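Local coordinates for protein glyceraldehyde-3-phosphate dehydrogenase (Sulfolobus solfataricus, PDB 1B7G) that catalyses the phosphorylating oxidation of D-glyceraldehyde 3-phosphate in glycolysis, accepting both NADP and NAD but markedly preferring NADP, at residues Val4-Tyr9 / Arg15-Ile20; Gly10-Arg15 / Val82-Asn87; Tyr38-Ala43 / Ile48-Pro53. The protein carries 1 engineered substitution. All blocks are in the same frame, centred on the assembly; numbering follows the deposited sequence.

Contact 1: Val4-Tyr9 / Arg15-Ile20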
loop_
_atom_site.group_PDB
_atom_site.type_symbol
_atom_site.label_atom_id
_atom_site.label_comp_id
_atom_site.label_asym_id
_atom_site.label_seq_id
_atom_site.Cartn_x
_atom_site.Cartn_y
_atom_site.Cartn_z
ATOM N N VAL A 4 -23.502 -10.595 11.514
ATOM C CA VAL A 4 -23.083 -10.869 10.138
ATOM C C VAL A 4 -21.892 -11.813 10.063
ATOM O O VAL A 4 -20.850 -11.629 10.686
ATOM C CB VAL A 4 -22.669 -9.587 9.373
ATOM C CG1 VAL A 4 -22.498 -9.891 7.878
ATOM C CG2 VAL A 4 -23.624 -8.446 9.579
ATOM N N ALA A 5 -22.051 -12.813 9.185
ATOM C CA ALA A 5 -20.973 -13.731 8.843
ATOM C C ALA A 5 -20.316 -13.321 7.500
ATOM O O ALA A 5 -21.025 -12.839 6.637
ATOM C CB ALA A 5 -21.620 -15.105 8.661
ATOM N N VAL A 6 -19.038 -13.551 7.299
ATOM C CA VAL A 6 -18.332 -13.374 6.040
ATOM C C VAL A 6 -17.739 -14.706 5.578
ATOM O O VAL A 6 -16.821 -15.256 6.160
ATOM C CB VAL A 6 -17.188 -12.344 6.058
ATOM C CG1 VAL A 6 -16.571 -12.194 4.679
ATOM C CG2 VAL A 6 -17.686 -10.996 6.559
ATOM N N ASN A 7 -18.277 -15.200 4.468
ATOM C CA ASN A 7 -17.848 -16.497 3.932
ATOM C C ASN A 7 -16.833 -16.262 2.824
ATOM O O ASN A 7 -17.139 -15.699 1.780
ATOM C CB ASN A 7 -19.093 -17.277 3.498
ATOM C CG ASN A 7 -18.745 -18.696 3.054
ATOM O OD1 ASN A 7 -17.597 -19.100 3.187
ATOM N ND2 ASN A 7 -19.712 -19.432 2.513
ATOM N N GLY A 8 -15.568 -16.539 3.120
ATOM C CA GLY A 8 -14.434 -16.320 2.255
ATOM C C GLY A 8 -13.597 -15.113 2.638
ATOM O O GLY A 8 -13.793 -14.017 2.099
ATOM N N TYR A 9 -12.598 -15.251 3.493
ATOM C CA TYR A 9 -11.736 -14.168 3.946
ATOM C C TYR A 9 -10.622 -13.893 2.954
ATOM O O TYR A 9 -9.453 -14.186 3.248
ATOM C CB TYR A 9 -11.137 -14.579 5.326
ATOM C CG TYR A 9 -10.558 -13.446 6.131
ATOM C CD1 TYR A 9 -11.420 -12.522 6.744
ATOM C CD2 TYR A 9 -9.199 -13.259 6.277
ATOM C CE1 TYR A 9 -10.911 -11.479 7.498
ATOM C CE2 TYR A 9 -8.695 -12.209 7.038
ATOM C CZ TYR A 9 -9.558 -11.332 7.640
ATOM O OH TYR A 9 -9.058 -10.259 8.357
ATOM N N ARG A 15 -11.878 -7.161 3.806
ATOM C CA ARG A 15 -12.343 -5.790 3.878
ATOM C C ARG A 15 -13.847 -5.742 4.221
ATOM O O ARG A 15 -14.246 -4.790 4.909
ATOM C CB ARG A 15 -12.099 -5.036 2.566
ATOM C CG ARG A 15 -10.639 -5.018 2.147
ATOM C CD ARG A 15 -10.544 -4.742 0.619
ATOM N NE ARG A 15 -9.232 -4.021 0.452
ATOM C CZ ARG A 15 -8.106 -4.687 0.212
ATOM N NH1 ARG A 15 -8.137 -6.015 0.113
ATOM N NH2 ARG A 15 -6.968 -4.047 0.023
ATOM N N VAL A 16 -14.633 -6.716 3.832
ATOM C CA VAL A 16 -16.068 -6.630 4.256
ATOM C C VAL A 16 -16.151 -6.919 5.756
ATOM O O VAL A 16 -16.927 -6.270 6.473
ATOM C CB VAL A 16 -17.000 -7.458 3.410
ATOM C CG1 VAL A 16 -18.390 -7.472 4.058
ATOM C CG2 VAL A 16 -17.146 -6.807 1.977
ATOM N N ALA A 17 -15.265 -7.795 6.244
ATOM C CA ALA A 17 -15.233 -8.061 7.699
ATOM C C ALA A 17 -14.852 -6.821 8.473
ATOM O O ALA A 17 -15.597 -6.445 9.406
ATOM C CB ALA A 17 -14.376 -9.260 8.016
ATOM N N ASP A 18 -13.815 -6.089 8.052
ATOM C CA ASP A 18 -13.439 -4.859 8.693
ATOM C C ASP A 18 -14.521 -3.775 8.628
ATOM O O ASP A 18 -14.719 -3.067 9.632
ATOM C CB ASP A 18 -12.122 -4.305 8.178
ATOM C CG ASP A 18 -10.898 -5.022 8.693
ATOM O OD1 ASP A 18 -11.000 -5.944 9.532
ATOM O OD2 ASP A 18 -9.795 -4.655 8.245
ATOM N N ALA A 19 -15.242 -3.661 7.508
ATOM C CA ALA A 19 -16.323 -2.668 7.437
ATOM C C ALA A 19 -17.491 -3.014 8.362
ATOM O O ALA A 19 -18.128 -2.096 8.905
ATOM C CB ALA A 19 -16.854 -2.484 6.009
ATOM N N ILE A 20 -17.770 -4.285 8.525
ATOM C CA ILE A 20 -18.830 -4.777 9.400
ATOM C C ILE A 20 -18.513 -4.396 10.858
ATOM O O ILE A 20 -19.354 -3.832 11.558
ATOM C CB ILE A 20 -18.945 -6.288 9.293
ATOM C CG1 ILE A 20 -19.591 -6.652 7.939
ATOM C CG2 ILE A 20 -19.759 -6.909 10.449
ATOM C CD1 ILE A 20 -19.419 -8.111 7.626
HETATM O O HOH W 1 -10.665 -8.293 8.403
#

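Contact 2: Gly10-Arg15 / Val82-Asn87. With SO4 (sulfate ion), chain G.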
loop_
_atom_site.group_PDB
_atom_site.type_symbol
_atom_site.label_atom_id
_atom_site.label_comp_id
_atom_site.label_asym_id
_atom_site.label_seq_id
_atom_site.Cartn_x
_atom_site.Cartn_y
_atom_site.Cartn_z
ATOM N N GLY A 10 -10.934 -13.311 1.779
ATOM C CA GLY A 10 -9.863 -13.074 0.768
ATOM C C GLY A 10 -9.761 -11.561 0.587
ATOM O O GLY A 10 -10.083 -10.821 1.536
ATOM N N THR A 11 -9.446 -11.069 -0.619
ATOM C CA THR A 11 -9.318 -9.613 -0.810
ATOM C C THR A 11 -10.561 -8.857 -0.375
ATOM O O THR A 11 -10.459 -7.858 0.303
ATOM C CB THR A 11 -9.169 -9.335 -2.341
ATOM O OG1 THR A 11 -7.932 -9.959 -2.690
ATOM C CG2 THR A 11 -9.073 -7.843 -2.638
ATOM N N ILE A 12 -11.727 -9.281 -0.888
ATOM C CA ILE A 12 -12.986 -8.603 -0.559
ATOM C C ILE A 12 -13.454 -8.935 0.880
ATOM O O ILE A 12 -13.831 -8.045 1.614
ATOM C CB ILE A 12 -14.096 -8.978 -1.533
ATOM C CG1 ILE A 12 -13.685 -8.846 -3.010
ATOM C CG2 ILE A 12 -15.379 -8.175 -1.270
ATOM C CD1 ILE A 12 -13.041 -7.524 -3.365
ATOM N N GLY A 13 -13.487 -10.227 1.220
ATOM C CA GLY A 13 -13.950 -10.669 2.528
ATOM C C GLY A 13 -13.220 -10.013 3.688
ATOM O O GLY A 13 -13.834 -9.493 4.600
ATOM N N LYS A 14 -11.870 -9.991 3.673
ATOM C CA LYS A 14 -11.152 -9.318 4.764
ATOM C C LYS A 14 -11.638 -7.883 4.900
ATOM O O LYS A 14 -11.757 -7.350 6.019
ATOM C CB LYS A 14 -9.653 -9.462 4.615
ATOM C CG LYS A 14 -8.930 -8.564 3.603
ATOM C CD LYS A 14 -7.486 -9.079 3.470
ATOM C CE LYS A 14 -6.795 -8.557 2.232
ATOM N NZ LYS A 14 -5.344 -8.920 2.228
ATOM N N ARG A 15 -11.878 -7.161 3.806
ATOM C CA ARG A 15 -12.343 -5.790 3.878
ATOM C C ARG A 15 -13.847 -5.742 4.221
ATOM O O ARG A 15 -14.246 -4.790 4.909
ATOM C CB ARG A 15 -12.099 -5.036 2.566
ATOM C CG ARG A 15 -10.639 -5.018 2.147
ATOM C CD ARG A 15 -10.544 -4.742 0.619
ATOM N NE ARG A 15 -9.232 -4.021 0.452
ATOM C CZ ARG A 15 -8.106 -4.687 0.212
ATOM N NH1 ARG A 15 -8.137 -6.015 0.113
ATOM N NH2 ARG A 15 -6.968 -4.047 0.023
ATOM N N VAL A 82 -22.486 -12.626 4.211
ATOM C CA VAL A 82 -21.837 -11.948 3.095
ATOM C C VAL A 82 -20.904 -12.986 2.415
ATOM O O VAL A 82 -19.880 -13.403 2.959
ATOM C CB VAL A 82 -21.002 -10.713 3.393
ATOM C CG1 VAL A 82 -20.460 -10.101 2.081
ATOM C CG2 VAL A 82 -21.822 -9.625 4.093
ATOM N N ASP A 83 -21.347 -13.477 1.266
ATOM C CA ASP A 83 -20.576 -14.500 0.554
ATOM C C ASP A 83 -19.574 -13.808 -0.369
ATOM O O ASP A 83 -19.990 -13.079 -1.271
ATOM C CB ASP A 83 -21.501 -15.432 -0.222
ATOM C CG ASP A 83 -20.780 -16.559 -0.936
ATOM O OD1 ASP A 83 -19.780 -16.328 -1.650
ATOM O OD2 ASP A 83 -21.245 -17.712 -0.817
ATOM N N THR A 84 -18.306 -14.043 -0.092
ATOM C CA THR A 84 -17.210 -13.454 -0.862
ATOM C C THR A 84 -16.251 -14.540 -1.317
ATOM O O THR A 84 -15.035 -14.349 -1.374
ATOM C CB THR A 84 -16.447 -12.381 -0.082
ATOM O OG1 THR A 84 -15.883 -12.925 1.112
ATOM C CG2 THR A 84 -17.324 -11.205 0.296
ATOM N N THR A 85 -16.792 -15.700 -1.632
ATOM C CA THR A 85 -16.069 -16.845 -2.109
ATOM C C THR A 85 -15.701 -16.647 -3.603
ATOM O O THR A 85 -16.337 -15.861 -4.280
ATOM C CB THR A 85 -16.933 -18.119 -1.996
ATOM O OG1 THR A 85 -18.131 -17.984 -2.788
ATOM C CG2 THR A 85 -17.312 -18.358 -0.546
ATOM N N PRO A 86 -14.869 -17.507 -4.126
ATOM C CA PRO A 86 -14.431 -17.399 -5.516
ATOM C C PRO A 86 -15.557 -17.485 -6.502
ATOM O O PRO A 86 -16.651 -17.996 -6.187
ATOM C CB PRO A 86 -13.337 -18.448 -5.621
ATOM C CG PRO A 86 -12.930 -18.797 -4.222
ATOM C CD PRO A 86 -14.161 -18.588 -3.372
ATOM N N ASN A 87 -15.431 -16.960 -7.737
ATOM C CA ASN A 87 -16.555 -17.054 -8.679
ATOM C C ASN A 87 -17.007 -18.509 -8.772
ATOM O O ASN A 87 -16.203 -19.427 -8.916
ATOM C CB ASN A 87 -16.281 -16.565 -10.094
ATOM C CG ASN A 87 -15.626 -15.200 -10.146
ATOM O OD1 ASN A 87 -15.839 -14.356 -9.279
ATOM N ND2 ASN A 87 -14.805 -14.984 -11.167
HETATM S S SO4 G . -8.365 -13.784 -3.165
HETATM O O1 SO4 G . -7.341 -13.732 -2.071
HETATM O O2 SO4 G . -9.261 -12.584 -3.063
HETATM O O3 SO4 G . -9.177 -15.038 -3.017
HETATM O O4 SO4 G . -7.686 -13.794 -4.505
HETATM O O HOH W 2 -12.929 -12.525 -0.096
#

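Contact 3: Tyr38-Ala43 / Ile48-Pro53. Engineered in segment 48-53: Val-52 (natural residue Leu). Unlike the reference sequence in segment 48-53: Ile-48 (reference Tyr).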
loop_
_atom_site.group_PDB
_atom_site.type_symbol
_atom_site.label_atom_id
_atom_site.label_comp_id
_atom_site.label_asym_id
_atom_site.label_seq_id
_atom_site.Cartn_x
_atom_site.Cartn_y
_atom_site.Cartn_z
ATOM N N TYR A 38 -1.276 -16.397 5.668
ATOM C CA TYR A 38 -0.986 -15.192 6.399
ATOM C C TYR A 38 -2.213 -14.335 6.663
ATOM O O TYR A 38 -2.232 -13.671 7.711
ATOM C CB TYR A 38 0.144 -14.349 5.785
ATOM C CG TYR A 38 -0.235 -13.835 4.397
ATOM C CD1 TYR A 38 0.049 -14.541 3.248
ATOM C CD2 TYR A 38 -0.816 -12.574 4.303
ATOM C CE1 TYR A 38 -0.278 -14.033 1.998
ATOM C CE2 TYR A 38 -1.182 -12.080 3.061
ATOM C CZ TYR A 38 -0.912 -12.808 1.920
ATOM O OH TYR A 38 -1.279 -12.305 0.701
ATOM N N GLU A 39 -3.218 -14.374 5.783
ATOM C CA GLU A 39 -4.461 -13.669 6.000
ATOM C C GLU A 39 -5.221 -14.291 7.180
ATOM O O GLU A 39 -5.601 -13.508 8.047
ATOM C CB GLU A 39 -5.376 -13.599 4.777
ATOM C CG GLU A 39 -4.977 -12.441 3.834
ATOM C CD GLU A 39 -5.345 -12.750 2.387
ATOM O OE1 GLU A 39 -5.258 -13.926 1.971
ATOM O OE2 GLU A 39 -5.741 -11.819 1.654
ATOM N N ALA A 40 -5.349 -15.615 7.243
ATOM C CA ALA A 40 -5.951 -16.255 8.404
ATOM C C ALA A 40 -5.175 -15.995 9.695
ATOM O O ALA A 40 -5.770 -15.753 10.750
ATOM C CB ALA A 40 -6.084 -17.763 8.185
ATOM N N PHE A 41 -3.848 -16.043 9.666
ATOM C CA PHE A 41 -3.022 -15.756 10.821
ATOM C C PHE A 41 -3.381 -14.389 11.400
ATOM O O PHE A 41 -3.704 -14.184 12.570
ATOM C CB PHE A 41 -1.533 -15.724 10.407
ATOM C CG PHE A 41 -0.604 -15.576 11.591
ATOM C CD1 PHE A 41 -0.481 -16.597 12.512
ATOM C CD2 PHE A 41 0.150 -14.436 11.774
ATOM C CE1 PHE A 41 0.367 -16.477 13.596
ATOM C CE2 PHE A 41 0.998 -14.300 12.851
ATOM C CZ PHE A 41 1.109 -15.330 13.777
ATOM N N ILE A 42 -3.331 -13.395 10.513
ATOM C CA ILE A 42 -3.614 -12.013 10.880
ATOM C C ILE A 42 -5.028 -11.795 11.366
ATOM O O ILE A 42 -5.210 -11.025 12.335
ATOM C CB ILE A 42 -3.204 -11.041 9.758
ATOM C CG1 ILE A 42 -1.718 -11.205 9.505
ATOM C CG2 ILE A 42 -3.574 -9.605 10.167
ATOM C CD1 ILE A 42 -1.095 -10.328 8.446
ATOM N N ALA A 43 -6.021 -12.483 10.830
ATOM C CA ALA A 43 -7.388 -12.365 11.328
ATOM C C ALA A 43 -7.455 -12.890 12.776
ATOM O O ALA A 43 -8.039 -12.279 13.683
ATOM C CB ALA A 43 -8.314 -13.194 10.447
ATOM N N ILE A 48 -10.516 -12.226 15.342
ATOM C CA ILE A 48 -11.608 -12.660 14.470
ATOM C C ILE A 48 -11.744 -14.171 14.518
ATOM O O ILE A 48 -10.792 -14.933 14.363
ATOM C CB ILE A 48 -11.352 -12.137 13.029
ATOM C CG1 ILE A 48 -11.360 -10.601 13.035
ATOM C CG2 ILE A 48 -12.443 -12.662 12.101
ATOM C CD1 ILE A 48 -10.782 -9.991 11.751
ATOM N N ARG A 49 -12.942 -14.655 14.766
ATOM C CA ARG A 49 -13.238 -16.080 14.800
ATOM C C ARG A 49 -13.223 -16.657 13.381
ATOM O O ARG A 49 -13.952 -16.150 12.516
ATOM C CB ARG A 49 -14.626 -16.303 15.405
ATOM C CG ARG A 49 -14.634 -16.099 16.928
ATOM C CD ARG A 49 -16.037 -16.361 17.486
ATOM N NE ARG A 49 -16.113 -15.963 18.874
ATOM C CZ ARG A 49 -17.159 -15.784 19.655
ATOM N NH1 ARG A 49 -18.404 -15.952 19.230
ATOM N NH2 ARG A 49 -16.946 -15.417 20.918
ATOM N N ILE A 50 -12.451 -17.702 13.184
ATOM C CA ILE A 50 -12.351 -18.365 11.901
ATOM C C ILE A 50 -13.013 -19.730 11.871
ATOM O O ILE A 50 -12.736 -20.611 12.682
ATOM C CB ILE A 50 -10.882 -18.554 11.476
ATOM C CG1 ILE A 50 -10.157 -17.202 11.497
ATOM C CG2 ILE A 50 -10.838 -19.208 10.092
ATOM C CD1 ILE A 50 -8.662 -17.356 11.287
ATOM N N TYR A 51 -13.922 -19.894 10.929
ATOM C CA TYR A 51 -14.671 -21.119 10.727
ATOM C C TYR A 51 -14.186 -21.754 9.422
ATOM O O TYR A 51 -13.802 -21.014 8.502
ATOM C CB TYR A 51 -16.146 -20.837 10.688
ATOM C CG TYR A 51 -16.737 -20.249 11.955
ATOM C CD1 TYR A 51 -16.496 -18.951 12.339
ATOM C CD2 TYR A 51 -17.596 -21.025 12.741
ATOM C CE1 TYR A 51 -17.057 -18.430 13.496
ATOM C CE2 TYR A 51 -18.181 -20.503 13.888
ATOM C CZ TYR A 51 -17.903 -19.209 14.264
ATOM O OH TYR A 51 -18.476 -18.670 15.405
ATOM N N VAL A 52 -14.109 -23.063 9.376
ATOM C CA VAL A 52 -13.509 -23.788 8.260
ATOM C C VAL A 52 -14.409 -24.927 7.802
ATOM O O VAL A 52 -15.009 -25.589 8.650
ATOM C CB VAL A 52 -12.180 -24.413 8.730
ATOM C CG1 VAL A 52 -11.594 -25.319 7.625
ATOM C CG2 VAL A 52 -11.133 -23.358 9.083
ATOM N N PRO A 53 -14.446 -25.219 6.503
ATOM C CA PRO A 53 -15.237 -26.323 5.995
ATOM C C PRO A 53 -14.820 -27.624 6.666
ATOM O O PRO A 53 -13.638 -27.942 6.725
ATOM C CB PRO A 53 -14.940 -26.377 4.499
ATOM C CG PRO A 53 -14.365 -25.049 4.171
ATOM C CD PRO A 53 -13.741 -24.501 5.427
#

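Contact 1: Val4-Tyr9 / Arg15-Ile20
Ile-20 sets its CG1 branch beside the backbone N (chi1 -73°) and keeps it extended (chi2 166°), and these two torsions carry CD1 off the helix to the side chains of Val-4 and Val-6. The methyl lands close to both valines: CD1 of Ile-20 is 3.6 Å from CG1 of Val-4 and 3.5 Å from CG2 of Val-6. The side chains of Val-6 and Ile-20 slide past each other in opposite directions, and their end methyls make the touch. In Val-6, CG2 is the branch opposite the carbonyl carbon, and the same methyl also rests 4.0 Å from CB of Ala-17. Ala-17 touches a second partner, since its CB sits 4.1 Å from CE1 of Tyr-9, at the rim of the ring and near its plane. Beyond this edge the chemistry turns polar. Water 1 accepts from OH of Tyr-9 at 2.5 Å and donates to OD1 of Asp-18 at 2.6 Å, linking the phenol to the helix through a relay. Asp-18 is further engaged by salt bridges to Arg-46 and Arg-272 of its own chain and to Lys-269 of the second subunit. The axes of strand 4-7 and helix 15-20 approach to 8.8 Å and are nearly antiparallel (168°), as expected for the first strand and helix of a Rossmann beta-alpha-beta unit. Strand 2-7 lies between strands 26-32 and 80-83, whose Leu-28 and Val-82 extend the apolar layer, while helix 304-315 packs against Ala-19 and Ile-20.

Contact 2: Gly10-Arg15 / Val82-Asn87
Water 2 is gripped from three directions between Gly-13 and Thr-84: it accepts from N of Gly-13 at 2.7 Å and from N of Gly-10 at 2.8 Å, and donates to O of Thr-84 at 3.1 Å. Its position is consistent with the structural water of Rossmann dinucleotide-binding domains, and Gly-10 and Gly-13 fit the GxGxxG pattern. Direct contact is made by Thr-84 alone on its segment. Its OG1 lies 3.3 Å from CA of Gly-13, where a side chain at Gly-13 would clash with the hydroxyl. A chi1 of 60° holds OG1 between the backbone N and the carbonyl carbon; from there its main partner is the carbonyl O of Gly-8, the first glycine of the pattern, with the carbonyl O of Asn-7, at the end of strand 2-7, as a second. The other branch, CG2, meets CG2 of Ile-12 at 3.9 Å, the two side chains crossing at a slant. An alanine in place of Thr-84 is likely to leave the Gly-8 carbonyl without its hydroxyl mate and to open a gap beside Ile-12 and Gly-13. At the start of helix 11-21, N of Thr-11 donates almost straight (167°) to O2 of the sulfate at 2.9 Å, and Lys-172 holds the same ion. This anion, probably from the crystallisation liquor, sits where Rossmann proteins usually bind the cofactor pyrophosphate; Thr-11 and Ile-12 are probable NAD-binding residues. Strand 80-83 pairs with strand 2-7 on one flank and 103-106 on the other, while helix 304-315 touches both Ile-12 and Val-82.

Contact 3: Tyr38-Ala43 / Ile48-Pro53
Ala-43 and Ile-48 bring the two backbones together, with CA atoms 5.3 Å apart, whereas Ala-40 and Ile-50, farther along, stand 7.6 Å apart at CA. At the near end N of Ile-48 donates to O of Ala-43 over 3.0 Å, with an N-H...O angle of 151°. The donor stands above the carbonyl plane, 35° out of it, so the bond is sound in length but off the lone pairs. It ties the last turn of helix 38-45 to the chain entering strand 50-51. Helix and strand belong to a beta-alpha-beta unit that starts with strand 26-32: backbone bonds from Arg-49 and Tyr-51 to Val-31 place strand 50-51 beside it, parallel, at the outer edge of the Rossmann sheet within this chain. Side chains complete the seam. CB of Ile-48 leans over the same carbonyl, 3.4 Å from O of Ala-43, and lies 4.1 Å from CB of Ala-43. Ile-50 reaches the helix with one methyl: with CG1 opposite the carbonyl carbon (chi1 -55°) and the chain extended, CD1 arrives 3.3 Å from O of Ala-40. The same CD1 approaches CB of Ala-40 at 4.1 Å and CB of Ala-43 at 4.3 Å, lying against the two small residues one helical turn apart. Phe-60 of helix 57-61 packs on Ala-40, Ile-50 and the engineered Val-52, and Ile-48 leans on Leu-28 and Val-31. From the helix, Phe-41 meets the ring of Tyr-253 of the second subunit.

Overall arrangement
All three contacts join helices to strands or strand ends of one parallel Rossmann sheet. Contacts 1 and 2 share Arg-15 and helix 11-21 and use neighbouring strands; the first is buried and largely apolar, whereas the second, partly exposed and at the probable cofactor end, is bridged by a water between the glycine turn and Thr-84, with an anion bound alongside. Contact 3 is also buried, but it lies at the sheet's edge strand, away from the annotated sites, and adds a direct backbone bond to its aliphatic packing. Tyr-9 connects contacts 1 and 3 by touching Ala-43 and Ile-48, while a salt bridge from Lys-14 to Glu-39 links contacts 2 and 3. Residues of each reach the second subunit.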